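Putative branched-chain amino acid ABC transporter, periplasmic branched-chain amino acid-binding protein (Pseudomonas protegens Pf-5, PDB 4RU0) probably binds a branched-chain amino acid or related solute in the periplasm and delivers it to an ABC transporter for uptake. Local coordinates at residues Trp54-Asn65 with Val74-Glu82; Gly220-Arg228 with Val249-Phe259. All blocks are in the same frame, centred on the assembly; numbering follows the deposited sequence.

Interactions 1 and 2 illustrate how a periplasmic binding protein packs helices in two different settings, one against a strand and one against another helix. Their centres lie about 41 Å apart on opposite sides of the chain's centre, with nearest atoms about 23 Å apart, and they share no helix or strand. Interaction 1 joins helix 47-67 to strand 76-82, while interaction 2 joins helices 224-233 and 246-256 beside the seven-stranded sheet. Each is partly buried, mixing interior side chains with others near the surface. An asparagine amide bonds directly to the strand backbone in interaction 1; in interaction 2 apolar and aromatic packing dominates, and the polar link runs through a water.

Interaction 1 of 2, residues Trp54-Asn65 with Val74-Glu82; sequences WAGMIDYLNYIN and VKLVWQECE
Asn65 and Leu76 exchange two hydrogen bonds, side-chain amide to strand backbone, across one end of a beta-alpha-beta unit, strand 34-40, helix 47-67 and strand 76-82, in the periplasmic binding protein fold. Leu76 N donates to Asn65 OD1 at 2.7 Å, and Asn65 ND2 donates to Leu76 O, each bond meeting a lone pair in the carbonyl plane of its acceptor. Using both ends of the carboxamide in this way fixes its rotation. The amide lies nearly parallel to the indole of Trp78, their planes 17° apart, but beside it: Asn65 ND2 reaches the ring edge at Trp78 CZ3, 3.4 Å away.

Leu61 covers one face of that indole, its CB 4.2 Å from the centroid of the six-membered ring in a CH-pi contact. Trp78 CG stands between the backbone N and the carbonyl carbon (chi1 61°), and this turns the six-membered ring toward Asn65, while Ile58 CG2 comes within 4.0 Å of Trp78 NE1. On the side of Leu61 away from the indole, the Leu61 CD2 and Leu76 CD2 methyls meet at 3.7 Å, with Ile64 CG2 adding to the same apolar patch.

The helix runs roughly antiparallel to strand 76-82, at 155°. Strand 34-40, the parallel neighbour of strand 76-82, continues the apolar surface facing the helix, Leu38 touching both Ile58 and Trp78 and Phe36 touching Leu61. Toward the ligand-bearing end, Glu80 OE1 is held by a salt bridge to Arg42 and a hydrogen bond with Thr40 OG1, while Ile58 CD1 rests 3.7 Å from Glu80 OE2.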
loop_
_atom_site.group_PDB
_atom_site.type_symbol
_atom_site.label_atom_id
_atom_site.label_comp_id
_atom_site.label_asym_id
_atom_site.label_seq_id
_atom_site.Cartn_x
_atom_site.Cartn_y
_atom_site.Cartn_z
ATOM N N TRP A 54 0.337 10.949 -8.158
ATOM C CA TRP A 54 -0.885 11.600 -8.627
ATOM C C TRP A 54 -1.033 11.430 -10.133
ATOM O O TRP A 54 -2.134 11.181 -10.633
ATOM C CB TRP A 54 -0.908 13.092 -8.262
ATOM C CG TRP A 54 -0.284 13.453 -6.935
ATOM C CD1 TRP A 54 0.491 14.549 -6.673
ATOM C CD2 TRP A 54 -0.377 12.726 -5.696
ATOM N NE1 TRP A 54 0.882 14.551 -5.355
ATOM C CE2 TRP A 54 0.366 13.443 -4.735
ATOM C CE3 TRP A 54 -1.017 11.544 -5.306
ATOM C CZ2 TRP A 54 0.489 13.016 -3.416
ATOM C CZ3 TRP A 54 -0.889 11.121 -4.000
ATOM C CH2 TRP A 54 -0.144 11.855 -3.069
ATOM N N ALA A 55 0.083 11.551 -10.848
ATOM C CA ALA A 55 0.088 11.410 -12.299
ATOM C C ALA A 55 -0.378 10.018 -12.714
ATOM O O ALA A 55 -0.997 9.850 -13.766
ATOM C CB ALA A 55 1.472 11.697 -12.853
ATOM N N GLY A 56 -0.082 9.024 -11.881
ATOM C CA GLY A 56 -0.547 7.668 -12.115
ATOM C C GLY A 56 -2.056 7.556 -11.979
ATOM O O GLY A 56 -2.720 6.936 -12.812
HETATM N N MSE A 57 -2.582 8.128 -10.911
HETATM C CA MSE A 57 -4.000 8.127 -10.699
HETATM C C MSE A 57 -4.703 8.904 -11.778
HETATM O O MSE A 57 -5.705 8.434 -12.325
HETATM C CB MSE A 57 -4.224 8.803 -9.360
HETATM C CG MSE A 57 -4.170 7.820 -8.203
HETATM SE SE MSE A 57 -4.205 8.813 -6.524
HETATM C CE MSE A 57 -5.711 7.830 -5.779
ATOM N N ILE A 58 -4.192 10.074 -12.114
ATOM C CA ILE A 58 -4.850 10.875 -13.113
ATOM C C ILE A 58 -4.867 10.203 -14.489
ATOM O O ILE A 58 -5.911 10.128 -15.113
ATOM C CB ILE A 58 -4.213 12.275 -13.204
ATOM C CG1 ILE A 58 -4.473 13.059 -11.922
ATOM C CG2 ILE A 58 -4.782 13.048 -14.375
ATOM C CD1 ILE A 58 -3.503 14.187 -11.671
ATOM N N ASP A 59 -3.735 9.663 -14.925
ATOM C CA ASP A 59 -3.671 9.094 -16.257
ATOM C C ASP A 59 -4.603 7.919 -16.363
ATOM O O ASP A 59 -5.266 7.748 -17.370
ATOM C CB ASP A 59 -2.246 8.729 -16.663
ATOM C CG ASP A 59 -1.376 9.938 -16.845
ATOM O OD1 ASP A 59 -0.139 9.812 -16.874
ATOM O OD2 ASP A 59 -1.928 11.039 -16.956
ATOM N N TYR A 60 -4.663 7.100 -15.327
ATOM C CA TYR A 60 -5.587 5.977 -15.355
ATOM C C TYR A 60 -7.045 6.436 -15.400
ATOM O O TYR A 60 -7.877 5.797 -16.036
ATOM C CB TYR A 60 -5.339 4.968 -14.247
ATOM C CG TYR A 60 -6.208 3.758 -14.391
ATOM C CD1 TYR A 60 -6.028 2.877 -15.433
ATOM C CD2 TYR A 60 -7.228 3.512 -13.510
ATOM C CE1 TYR A 60 -6.832 1.769 -15.578
ATOM C CE2 TYR A 60 -8.038 2.410 -13.654
ATOM C CZ TYR A 60 -7.831 1.543 -14.691
ATOM O OH TYR A 60 -8.640 0.454 -14.834
ATOM N N LEU A 61 -7.351 7.518 -14.689
ATOM C CA LEU A 61 -8.705 8.067 -14.700
ATOM C C LEU A 61 -9.013 8.661 -16.073
ATOM O O LEU A 61 -10.121 8.513 -16.596
ATOM C CB LEU A 61 -8.883 9.132 -13.611
ATOM C CG LEU A 61 -8.861 8.683 -12.146
ATOM C CD1 LEU A 61 -8.976 9.882 -11.217
ATOM C CD2 LEU A 61 -9.966 7.683 -11.862
ATOM N N ASN A 62 -8.020 9.335 -16.644
ATOM C CA ASN A 62 -8.136 9.895 -17.981
ATOM C C ASN A 62 -8.424 8.798 -18.998
ATOM O O ASN A 62 -9.331 8.917 -19.826
ATOM C CB ASN A 62 -6.854 10.644 -18.353
ATOM C CG ASN A 62 -7.130 11.997 -18.974
ATOM O OD1 ASN A 62 -8.128 12.182 -19.674
ATOM N ND2 ASN A 62 -6.250 12.956 -18.713
ATOM N N TYR A 63 -7.645 7.724 -18.904
ATOM C CA TYR A 63 -7.781 6.556 -19.765
ATOM C C TYR A 63 -9.187 5.964 -19.720
ATOM O O TYR A 63 -9.783 5.691 -20.758
ATOM C CB TYR A 63 -6.745 5.491 -19.369
ATOM C CG TYR A 63 -6.980 4.134 -19.993
ATOM C CD1 TYR A 63 -6.509 3.841 -21.266
ATOM C CD2 TYR A 63 -7.672 3.143 -19.306
ATOM C CE1 TYR A 63 -6.726 2.601 -21.841
ATOM C CE2 TYR A 63 -7.894 1.904 -19.873
ATOM C CZ TYR A 63 -7.420 1.637 -21.138
ATOM O OH TYR A 63 -7.642 0.401 -21.699
ATOM N N ILE A 64 -9.711 5.766 -18.514
ATOM C CA ILE A 64 -11.036 5.175 -18.333
ATOM C C ILE A 64 -12.124 5.998 -19.029
ATOM O O ILE A 64 -13.042 5.442 -19.633
ATOM C CB ILE A 64 -11.378 5.026 -16.834
ATOM C CG1 ILE A 64 -10.497 3.950 -16.198
ATOM C CG2 ILE A 64 -12.846 4.678 -16.635
ATOM C CD1 ILE A 64 -10.769 2.554 -16.715
ATOM N N ASN A 65 -12.005 7.320 -18.954
ATOM C CA ASN A 65 -12.984 8.214 -19.565
ATOM C C ASN A 65 -12.931 8.189 -21.088
ATOM O O ASN A 65 -13.951 8.024 -21.752
ATOM C CB ASN A 65 -12.777 9.649 -19.075
ATOM C CG ASN A 65 -13.507 9.938 -17.780
ATOM O OD1 ASN A 65 -14.448 9.235 -17.409
ATOM N ND2 ASN A 65 -13.081 10.985 -17.086
ATOM N N VAL A 74 -20.655 5.851 -17.280
ATOM C CA VAL A 74 -20.565 6.962 -16.335
ATOM C C VAL A 74 -19.195 7.629 -16.373
ATOM O O VAL A 74 -18.181 7.007 -16.059
ATOM C CB VAL A 74 -20.848 6.502 -14.898
ATOM C CG1 VAL A 74 -20.784 7.685 -13.942
ATOM C CG2 VAL A 74 -22.197 5.820 -14.821
ATOM N N LYS A 75 -19.175 8.900 -16.754
ATOM C CA LYS A 75 -17.929 9.650 -16.849
ATOM C C LYS A 75 -17.373 9.986 -15.469
ATOM O O LYS A 75 -18.115 10.088 -14.490
ATOM C CB LYS A 75 -18.141 10.930 -17.662
ATOM C CG LYS A 75 -18.594 10.681 -19.099
ATOM C CD LYS A 75 -18.922 11.987 -19.819
ATOM C CE LYS A 75 -19.400 11.737 -21.248
ATOM N NZ LYS A 75 -19.663 13.013 -21.973
ATOM N N LEU A 76 -16.057 10.157 -15.403
ATOM C CA LEU A 76 -15.376 10.440 -14.146
ATOM C C LEU A 76 -14.889 11.884 -14.107
ATOM O O LEU A 76 -14.270 12.364 -15.055
ATOM C CB LEU A 76 -14.193 9.486 -13.949
ATOM C CG LEU A 76 -14.419 8.131 -13.271
ATOM C CD1 LEU A 76 -15.676 7.448 -13.779
ATOM C CD2 LEU A 76 -13.211 7.235 -13.489
ATOM N N VAL A 77 -15.171 12.577 -13.012
ATOM C CA VAL A 77 -14.660 13.929 -12.836
ATOM C C VAL A 77 -13.828 13.973 -11.559
ATOM O O VAL A 77 -14.196 13.373 -10.551
ATOM C CB VAL A 77 -15.806 14.977 -12.791
ATOM C CG1 VAL A 77 -16.816 14.633 -11.714
ATOM C CG2 VAL A 77 -15.254 16.382 -12.593
ATOM N N TRP A 78 -12.692 14.660 -11.610
ATOM C CA TRP A 78 -11.815 14.732 -10.453
ATOM C C TRP A 78 -11.281 16.140 -10.226
ATOM O O TRP A 78 -11.257 16.966 -11.142
ATOM C CB TRP A 78 -10.648 13.756 -10.605
ATOM C CG TRP A 78 -9.779 14.022 -11.801
ATOM C CD1 TRP A 78 -8.681 14.833 -11.857
ATOM C CD2 TRP A 78 -9.934 13.465 -13.111
ATOM N NE1 TRP A 78 -8.145 14.819 -13.123
ATOM C CE2 TRP A 78 -8.895 13.985 -13.911
ATOM C CE3 TRP A 78 -10.848 12.575 -13.684
ATOM C CZ2 TRP A 78 -8.748 13.646 -15.253
ATOM C CZ3 TRP A 78 -10.700 12.239 -15.018
ATOM C CH2 TRP A 78 -9.657 12.774 -15.787
ATOM N N GLN A 79 -10.858 16.399 -8.993
ATOM C CA GLN A 79 -10.257 17.674 -8.631
ATOM C C GLN A 79 -9.225 17.460 -7.535
ATOM O O GLN A 79 -9.380 16.582 -6.687
ATOM C CB GLN A 79 -11.323 18.677 -8.174
ATOM C CG GLN A 79 -10.802 20.107 -8.045
ATOM C CD GLN A 79 -11.882 21.100 -7.658
ATOM O OE1 GLN A 79 -12.810 20.774 -6.917
ATOM N NE2 GLN A 79 -11.765 22.323 -8.162
ATOM N N GLU A 80 -8.168 18.260 -7.561
ATOM C CA GLU A 80 -7.103 18.144 -6.580
ATOM C C GLU A 80 -7.244 19.161 -5.460
ATOM O O GLU A 80 -7.621 20.311 -5.687
ATOM C CB GLU A 80 -5.742 18.311 -7.253
ATOM C CG GLU A 80 -4.997 17.013 -7.470
ATOM C CD GLU A 80 -3.763 17.189 -8.332
ATOM O OE1 GLU A 80 -2.649 17.301 -7.774
ATOM O OE2 GLU A 80 -3.907 17.212 -9.571
ATOM N N CYS A 81 -6.933 18.725 -4.246
ATOM C CA CYS A 81 -6.839 19.622 -3.107
ATOM C C CYS A 81 -5.471 19.425 -2.458
ATOM O O CYS A 81 -5.055 18.295 -2.211
ATOM C CB CYS A 81 -7.968 19.359 -2.109
ATOM S SG CYS A 81 -7.928 20.388 -0.616
ATOM N N GLU A 82 -4.768 20.523 -2.206
ATOM C CA GLU A 82 -3.423 20.457 -1.644
ATOM C C GLU A 82 -3.450 20.122 -0.154
ATOM O O GLU A 82 -4.045 20.845 0.643
ATOM C CB GLU A 82 -2.689 21.777 -1.873
ATOM C CG GLU A 82 -1.260 21.789 -1.354
ATOM C CD GLU A 82 -0.382 20.729 -2.007
ATOM O OE1 GLU A 82 -0.575 20.431 -3.209
ATOM O OE2 GLU A 82 0.503 20.195 -1.307
#

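Interaction 2 of 2, residues Gly220-Arg228 with Val249-Phe259; sequences GNEQSAQWR and VAVKTAARFGF
Trp227 and Ala254 make the central apolar contact: Ala254 CB sits over one face of the indole, 3.6 Å from the centroid of its six-membered ring and only 14° off the normal. Thr253 CG2 approaches the pyrrole end, 3.5 Å from Trp227 CD1. Phe257 extends the aromatic packing, taking Trp227 CB over a face of its ring, while Arg228 CB lies 3.6 Å from Phe257 CE2. Phe259 CD2 comes to the Trp227 ring edge at CZ3, the two aromatic planes inclined at 52°.

These contacts pair two helices of the alpha/beta domain, 224-233 and 246-256, whose local axes cross at -51°. Trp227, Ala254 and Phe259 all also touch Ile264 of strand 264-266, so the pair packs onto the sheet. The second helix ends in a Schellman motif at Gly258.

Polar groups are managed mainly within each segment. Gln223, at the N-cap position, extends its amide along Ala250; its OE1 accepts from Trp227 NE1 at 3.1 Å, in the indole plane, and its NE2 donates to Gly220 O and Ser246 O. One water bridges the two segments, accepting from Gln223 N and donating to Thr253 OG1 at 2.7 Å.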
loop_
_atom_site.group_PDB
_atom_site.type_symbol
_atom_site.label_atom_id
_atom_site.label_comp_id
_atom_site.label_asym_id
_atom_site.label_seq_id
_atom_site.Cartn_x
_atom_site.Cartn_y
_atom_site.Cartn_z
ATOM N N GLY A 220 16.959 8.960 12.930
ATOM C CA GLY A 220 17.595 7.752 12.439
ATOM C C GLY A 220 18.788 8.017 11.542
ATOM O O GLY A 220 19.069 7.244 10.627
ATOM N N ASN A 221 19.482 9.120 11.801
ATOM C CA ASN A 221 20.711 9.449 11.088
ATOM C C ASN A 221 21.882 8.630 11.603
ATOM O O ASN A 221 22.863 8.421 10.895
ATOM C CB ASN A 221 21.029 10.940 11.228
ATOM C CG ASN A 221 20.191 11.800 10.315
ATOM O OD1 ASN A 221 20.141 11.574 9.106
ATOM N ND2 ASN A 221 19.519 12.796 10.889
ATOM N N GLU A 222 21.774 8.181 12.850
ATOM C CA GLU A 222 22.834 7.414 13.493
ATOM C C GLU A 222 22.367 5.997 13.773
ATOM O O GLU A 222 21.397 5.792 14.503
ATOM C CB GLU A 222 23.277 8.085 14.795
ATOM C CG GLU A 222 24.764 8.427 14.848
ATOM C CD GLU A 222 25.654 7.213 14.690
ATOM O OE1 GLU A 222 26.771 7.364 14.143
ATOM O OE2 GLU A 222 25.244 6.108 15.114
ATOM N N GLN A 223 23.058 5.014 13.206
ATOM C CA GLN A 223 22.622 3.628 13.356
ATOM C C GLN A 223 23.754 2.666 13.704
ATOM O O GLN A 223 23.596 1.453 13.553
ATOM C CB GLN A 223 21.925 3.162 12.072
ATOM C CG GLN A 223 20.569 3.802 11.843
ATOM C CD GLN A 223 19.851 3.242 10.627
ATOM O OE1 GLN A 223 19.998 2.066 10.288
ATOM N NE2 GLN A 223 19.062 4.085 9.970
ATOM N N SER A 224 24.880 3.202 14.170
ATOM C CA SER A 224 26.064 2.385 14.427
ATOM C C SER A 224 25.798 1.284 15.449
ATOM O O SER A 224 26.273 0.161 15.287
ATOM C CB SER A 224 27.223 3.256 14.903
ATOM O OG SER A 224 27.557 4.235 13.926
ATOM N N ALA A 225 25.031 1.597 16.487
ATOM C CA ALA A 225 24.767 0.620 17.539
ATOM C C ALA A 225 23.960 -0.539 16.973
ATOM O O ALA A 225 24.277 -1.706 17.213
ATOM C CB ALA A 225 24.042 1.266 18.702
ATOM N N GLN A 226 22.927 -0.200 16.209
ATOM C CA GLN A 226 22.066 -1.188 15.583
ATOM C C GLN A 226 22.855 -2.156 14.699
ATOM O O GLN A 226 22.743 -3.380 14.841
ATOM C CB GLN A 226 20.971 -0.494 14.761
ATOM C CG GLN A 226 19.888 0.201 15.592
ATOM C CD GLN A 226 20.312 1.556 16.134
ATOM O OE1 GLN A 226 21.456 1.988 15.960
ATOM N NE2 GLN A 226 19.385 2.237 16.790
ATOM N N TRP A 227 23.673 -1.617 13.801
ATOM C CA TRP A 227 24.389 -2.475 12.859
ATOM C C TRP A 227 25.613 -3.136 13.491
ATOM O O TRP A 227 26.121 -4.129 12.971
ATOM C CB TRP A 227 24.767 -1.680 11.611
ATOM C CG TRP A 227 23.551 -1.439 10.782
ATOM C CD1 TRP A 227 22.785 -0.304 10.746
ATOM C CD2 TRP A 227 22.911 -2.383 9.921
ATOM N NE1 TRP A 227 21.722 -0.478 9.892
ATOM C CE2 TRP A 227 21.775 -1.746 9.373
ATOM C CE3 TRP A 227 23.194 -3.702 9.550
ATOM C CZ2 TRP A 227 20.924 -2.385 8.474
ATOM C CZ3 TRP A 227 22.345 -4.336 8.657
ATOM C CH2 TRP A 227 21.224 -3.676 8.128
ATOM N N ARG A 228 26.067 -2.604 14.622
ATOM C CA ARG A 228 27.080 -3.281 15.428
ATOM C C ARG A 228 26.452 -4.523 16.052
ATOM O O ARG A 228 27.058 -5.587 16.111
ATOM C CB ARG A 228 27.639 -2.342 16.505
ATOM C CG ARG A 228 28.574 -2.991 17.489
ATOM C CD ARG A 228 29.253 -1.947 18.382
ATOM N NE ARG A 228 28.322 -1.341 19.333
ATOM C CZ ARG A 228 27.877 -0.086 19.275
ATOM N NH1 ARG A 228 28.278 0.731 18.305
ATOM N NH2 ARG A 228 27.037 0.358 20.202
ATOM N N VAL A 249 20.426 5.501 5.099
ATOM C CA VAL A 249 21.420 5.394 6.156
ATOM C C VAL A 249 21.593 3.940 6.579
ATOM O O VAL A 249 22.721 3.478 6.759
ATOM C CB VAL A 249 21.043 6.254 7.382
ATOM C CG1 VAL A 249 21.958 5.950 8.558
ATOM C CG2 VAL A 249 21.099 7.730 7.028
ATOM N N ALA A 250 20.479 3.219 6.725
ATOM C CA ALA A 250 20.525 1.809 7.114
ATOM C C ALA A 250 21.388 1.006 6.141
ATOM O O ALA A 250 22.225 0.196 6.551
ATOM C CB ALA A 250 19.123 1.220 7.186
ATOM N N VAL A 251 21.189 1.248 4.850
ATOM C CA VAL A 251 21.927 0.525 3.828
ATOM C C VAL A 251 23.412 0.907 3.842
ATOM O O VAL A 251 24.276 0.024 3.847
ATOM C CB VAL A 251 21.319 0.773 2.442
ATOM C CG1 VAL A 251 22.066 -0.009 1.390
ATOM C CG2 VAL A 251 19.848 0.374 2.448
ATOM N N LYS A 252 23.698 2.209 3.870
ATOM C CA LYS A 252 25.071 2.706 3.963
ATOM C C LYS A 252 25.809 2.132 5.168
ATOM O O LYS A 252 26.991 1.785 5.085
ATOM C CB LYS A 252 25.102 4.231 4.067
ATOM C CG LYS A 252 24.814 5.004 2.801
ATOM C CD LYS A 252 24.855 6.498 3.114
ATOM C CE LYS A 252 24.419 7.345 1.935
ATOM N NZ LYS A 252 24.247 8.777 2.327
ATOM N N THR A 253 25.114 2.061 6.293
ATOM C CA THR A 253 25.732 1.596 7.523
ATOM C C THR A 253 25.956 0.089 7.456
ATOM O O THR A 253 26.996 -0.409 7.893
ATOM C CB THR A 253 24.878 1.955 8.749
ATOM O OG1 THR A 253 24.562 3.349 8.703
ATOM C CG2 THR A 253 25.635 1.665 10.037
ATOM N N ALA A 254 24.986 -0.627 6.892
ATOM C CA ALA A 254 25.108 -2.068 6.706
ATOM C C ALA A 254 26.380 -2.403 5.925
ATOM O O ALA A 254 27.142 -3.290 6.315
ATOM C CB ALA A 254 23.884 -2.621 5.988
ATOM N N ALA A 255 26.605 -1.686 4.828
ATOM C CA ALA A 255 27.784 -1.917 4.001
ATOM C C ALA A 255 29.051 -1.592 4.784
ATOM O O ALA A 255 30.045 -2.309 4.697
ATOM C CB ALA A 255 27.716 -1.096 2.732
ATOM N N ARG A 256 28.997 -0.519 5.565
ATOM C CA ARG A 256 30.112 -0.149 6.422
ATOM C C ARG A 256 30.464 -1.276 7.395
ATOM O O ARG A 256 31.639 -1.582 7.602
ATOM C CB ARG A 256 29.791 1.133 7.185
ATOM C CG ARG A 256 30.759 1.432 8.324
ATOM C CD ARG A 256 30.603 2.858 8.818
ATOM N NE ARG A 256 31.366 3.797 8.006
ATOM C CZ ARG A 256 32.585 4.229 8.317
ATOM N NH1 ARG A 256 33.213 5.085 7.518
ATOM N NH2 ARG A 256 33.177 3.810 9.428
ATOM N N PHE A 257 29.445 -1.902 7.977
ATOM C CA PHE A 257 29.663 -2.980 8.938
ATOM C C PHE A 257 29.814 -4.346 8.263
ATOM O O PHE A 257 29.963 -5.358 8.931
ATOM C CB PHE A 257 28.524 -3.030 9.955
ATOM C CG PHE A 257 28.715 -2.106 11.129
ATOM C CD1 PHE A 257 28.352 -0.767 11.049
ATOM C CD2 PHE A 257 29.247 -2.581 12.321
ATOM C CE1 PHE A 257 28.520 0.083 12.136
ATOM C CE2 PHE A 257 29.418 -1.735 13.412
ATOM C CZ PHE A 257 29.054 -0.401 13.316
ATOM N N GLY A 258 29.766 -4.371 6.939
ATOM C CA GLY A 258 30.033 -5.589 6.198
ATOM C C GLY A 258 28.883 -6.573 6.122
ATOM O O GLY A 258 29.085 -7.728 5.740
ATOM N N PHE A 259 27.678 -6.139 6.480
ATOM C CA PHE A 259 26.528 -7.028 6.357
ATOM C C PHE A 259 26.073 -7.065 4.899
ATOM O O PHE A 259 25.996 -6.027 4.247
ATOM C CB PHE A 259 25.384 -6.596 7.271
ATOM C CG PHE A 259 24.277 -7.612 7.361
ATOM C CD1 PHE A 259 24.380 -8.691 8.226
ATOM C CD2 PHE A 259 23.149 -7.503 6.555
ATOM C CE1 PHE A 259 23.379 -9.637 8.298
ATOM C CE2 PHE A 259 22.140 -8.444 6.620
ATOM C CZ PHE A 259 22.251 -9.514 7.491
HETATM O O HOH W 1 24.874 4.968 10.846
#